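Local coordinates for putative ABC transporter, periplasmic binding protein, amino acid (Neisseria gonorrhoeae, PDB 2YJP) that binds L-cysteine as a solute receptor and probably delivers it to an ABC transporter for uptake into the cell, at residues A[86-91]-A[259-264]. The protein carries 1 engineered substitution. Residues are numbered along the deposited sequence; the frame is centred on the assembly and turned at random.
Sequences KDLAKD and AAMKKD
This is a small van der Waals contact between two helices, in which M261 reaches across to D87 and L88. It joins helix 80-93 to helix 248-264, away from the cysteine pocket. Helix 80-93 leads into strand 99-103 of the three-stranded parallel sheet. Helix 248-264 follows strand 237-244 of the mixed sheet and packs beside helix 80-93. This is consistent with the C-terminal part of the chain returning to the lobe of the parallel sheet, as in related two-lobed binding proteins.

The helices come closest at D87 and M261, whose CA atoms are 8.7 Å apart. The M261 side chain fills most of the interface. Beyond CG it runs extended (chi2 167°, chi3 157°), which brings its end up against helix 80-93. CE is modelled too close to CB of D87, so its position is doubtful, and the L88 branch positions are uncertain too. As modelled, M261 CE lies roughly 4.1 Å from L88 CD2 and 3.9 Å from L88 N. The general placement of the methionine between D87 and L88 holds. The L88 and M261 side chains meet at about a right angle.

R266, in helix 266-274 and outside both segments, touches D87 and M261. Its NH1 forms a salt bridge with D91 OD2, and its NE forms one with D264 OD1.

No hydrogen bond or salt bridge joins the two segments directly. Direct cohesion thus comes from van der Waals packing of the methionine, while R266 supplies an ionic link alongside.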
ATOM      1  N   LYS A  86       9.769  -9.543   6.051  1.00 20.75           N
ATOM      2  CA  LYS A  86      11.028 -10.201   6.432  1.00 22.48           C
ATOM      3  C   LYS A  86      10.932 -10.744   7.860  1.00 23.36           C
ATOM      4  O   LYS A  86      11.401 -11.856   8.160  1.00 23.26           O
ATOM      5  CB  LYS A  86      12.208  -9.245   6.244  1.00 23.53           C
ATOM      6  CG  LYS A  86      12.535  -9.010   4.742  1.00 24.35           C
ATOM      7  CD  LYS A  86      13.873  -8.258   4.507  1.00 28.02           C
ATOM      8  CE  LYS A  86      13.906  -6.962   5.315  1.00 30.32           C
ATOM      9  NZ  LYS A  86      14.955  -5.977   4.902  1.00 32.83           N
ATOM     10  N   ASP A  87      10.236  -9.988   8.703  1.00 23.14           N
ATOM     11  CA  ASP A  87       9.969 -10.398  10.078  1.00 24.75           C
ATOM     12  C   ASP A  87       9.121 -11.684  10.139  1.00 24.26           C
ATOM     13  O   ASP A  87       9.427 -12.598  10.903  1.00 24.64           O
ATOM     14  CB  ASP A  87       9.278  -9.243  10.814  1.00 24.73           C
ATOM     15  CG  ASP A  87      10.280  -8.228  11.393  1.00 30.34           C
ATOM     16  OD1 ASP A  87      11.456  -8.606  11.579  1.00 35.22           O
ATOM     17  OD2 ASP A  87       9.875  -7.066  11.712  1.00 33.65           O
ATOM     18  N   LEU A  88       8.068 -11.729   9.328  1.00 22.67           N
ATOM     19  CA  LEU A  88       7.209 -12.893   9.219  1.00 23.71           C
ATOM     20  C   LEU A  88       7.979 -14.113   8.736  1.00 24.02           C
ATOM     21  O   LEU A  88       7.797 -15.202   9.284  1.00 25.12           O
ATOM     22  CB  LEU A  88       6.049 -12.647   8.244  1.00 22.05           C
ATOM     23  CG  LEU A  88       5.146 -11.487   8.536  1.00 24.65           C
ATOM     24  CD1 LEU A  88       4.036 -11.751   7.833  1.00 23.97           C
ATOM     25  CD2 LEU A  88       4.430 -11.591   9.701  1.00 24.42           C
ATOM     26  N   ALA A  89       8.809 -13.944   7.703  1.00 23.58           N
ATOM     27  CA  ALA A  89       9.644 -15.054   7.189  1.00 24.49           C
ATOM     28  C   ALA A  89      10.678 -15.572   8.217  1.00 26.31           C
ATOM     29  O   ALA A  89      10.908 -16.800   8.347  1.00 26.87           O
ATOM     30  CB  ALA A  89      10.323 -14.671   5.903  1.00 22.89           C
ATOM     31  N   LYS A  90      11.319 -14.646   8.921  1.00 25.87           N
ATOM     32  CA  LYS A  90      12.212 -15.044   9.973  1.00 27.99           C
ATOM     33  C   LYS A  90      11.470 -15.925  11.017  1.00 28.77           C
ATOM     34  O   LYS A  90      12.005 -16.975  11.426  1.00 28.99           O
ATOM     35  CB  LYS A  90      12.838 -13.807  10.638  1.00 27.86           C
ATOM     36  CG  LYS A  90      13.608 -14.151  11.878  1.00 31.72           C
ATOM     37  CD  LYS A  90      14.494 -13.009  12.296  1.00 36.23           C
ATOM     38  CE  LYS A  90      14.635 -12.984  13.774  1.00 39.51           C
ATOM     39  NZ  LYS A  90      14.379 -14.366  14.236  1.00 42.40           N
ATOM     40  N   ASP A  91      10.262 -15.512  11.442  1.00 27.77           N
ATOM     41  CA  ASP A  91       9.548 -16.294  12.478  1.00 29.33           C
ATOM     42  C   ASP A  91       9.068 -17.618  11.903  1.00 29.55           C
ATOM     43  O   ASP A  91       9.113 -18.623  12.557  1.00 30.31           O
ATOM     44  CB  ASP A  91       8.360 -15.516  13.035  1.00 28.61           C
ATOM     45  CG  ASP A  91       8.775 -14.398  13.927  1.00 30.65           C
ATOM     46  OD1 ASP A  91       9.861 -14.532  14.525  1.00 35.13           O
ATOM     47  OD2 ASP A  91       8.036 -13.377  14.024  1.00 32.13           O
ATOM     48  N   ALA A 259       0.140  -9.052  16.049  1.00 26.19           N
ATOM     49  CA  ALA A 259      -0.185  -8.653  17.417  1.00 27.62           C
ATOM     50  C   ALA A 259       1.119  -8.605  18.169  1.00 28.89           C
ATOM     51  O   ALA A 259       1.367  -7.664  18.946  1.00 29.79           O
ATOM     52  CB  ALA A 259      -1.165  -9.671  18.090  1.00 27.71           C
ATOM     53  N   ALA A 260       1.946  -9.638  17.941  1.00 28.53           N
ATOM     54  CA  ALA A 260       3.223  -9.759  18.670  1.00 30.13           C
ATOM     55  C   ALA A 260       4.167  -8.637  18.242  1.00 29.91           C
ATOM     56  O   ALA A 260       4.901  -8.111  19.085  1.00 32.23           O
ATOM     57  CB  ALA A 260       3.887 -11.132  18.492  1.00 29.27           C
ATOM     58  N   MET A 261       4.103  -8.259  16.972  1.00 27.07           N
ATOM     59  CA  MET A 261       4.969  -7.182  16.450  1.00 27.65           C
ATOM     60  C   MET A 261       4.636  -5.792  16.964  1.00 27.60           C
ATOM     61  O   MET A 261       5.546  -4.960  17.117  1.00 27.80           O
ATOM     62  CB  MET A 261       4.998  -7.158  14.935  1.00 24.72           C
ATOM     63  CG  MET A 261       5.824  -8.247  14.340  1.00 27.30           C
ATOM     64  SD  MET A 261       5.428  -8.286  12.581  1.00 33.43           S
ATOM     65  CE  MET A 261       6.836  -9.025  11.898  1.00 35.95           C
ATOM     66  N   LYS A 262       3.339  -5.561  17.195  1.00 27.88           N
ATOM     67  CA  LYS A 262       2.844  -4.377  17.920  1.00 29.09           C
ATOM     68  C   LYS A 262       3.370  -4.338  19.355  1.00 31.20           C
ATOM     69  O   LYS A 262       3.771  -3.301  19.840  1.00 32.30           O
ATOM     70  CB  LYS A 262       1.312  -4.331  17.888  1.00 28.83           C
ATOM     71  CG  LYS A 262       0.745  -4.088  16.480  1.00 27.43           C
ATOM     72  CD  LYS A 262      -0.767  -4.166  16.485  1.00 27.87           C
ATOM     73  CE  LYS A 262      -1.334  -3.892  15.076  1.00 25.46           C
ATOM     74  NZ  LYS A 262      -2.849  -4.132  15.089  1.00 23.23           N
ATOM     75  N   LYS A 263       3.397  -5.475  20.022  1.00 32.41           N
ATOM     76  CA  LYS A 263       3.729  -5.507  21.444  1.00 35.99           C
ATOM     77  C   LYS A 263       5.222  -5.419  21.690  1.00 36.47           C
ATOM     78  O   LYS A 263       5.643  -4.760  22.623  1.00 38.15           O
ATOM     79  CB  LYS A 263       3.164  -6.769  22.125  1.00 37.48           C
ATOM     80  CG  LYS A 263       1.735  -6.611  22.716  1.00 41.92           C
ATOM     81  CD  LYS A 263       1.161  -7.969  23.224  1.00 44.91           C
ATOM     82  CE  LYS A 263       0.431  -7.827  24.568  1.00 51.27           C
ATOM     83  NZ  LYS A 263       0.392  -9.066  25.452  1.00 57.11           N
ATOM     84  N   ASP A 264       6.019  -6.078  20.848  1.00 35.45           N
ATOM     85  CA  ASP A 264       7.456  -6.189  21.062  1.00 36.97           C
ATOM     86  C   ASP A 264       8.360  -5.175  20.347  1.00 35.52           C
ATOM     87  O   ASP A 264       9.571  -5.283  20.428  1.00 36.47           O
ATOM     88  CB  ASP A 264       7.948  -7.633  20.807  1.00 37.51           C
ATOM     89  CG  ASP A 264       7.943  -8.047  19.292  1.00 38.75           C
ATOM     90  OD1 ASP A 264       8.122  -7.404  18.316  1.00 39.54           O
ATOM     91  OD2 ASP A 264       7.733  -9.130  18.936  1.00 38.73           O
TER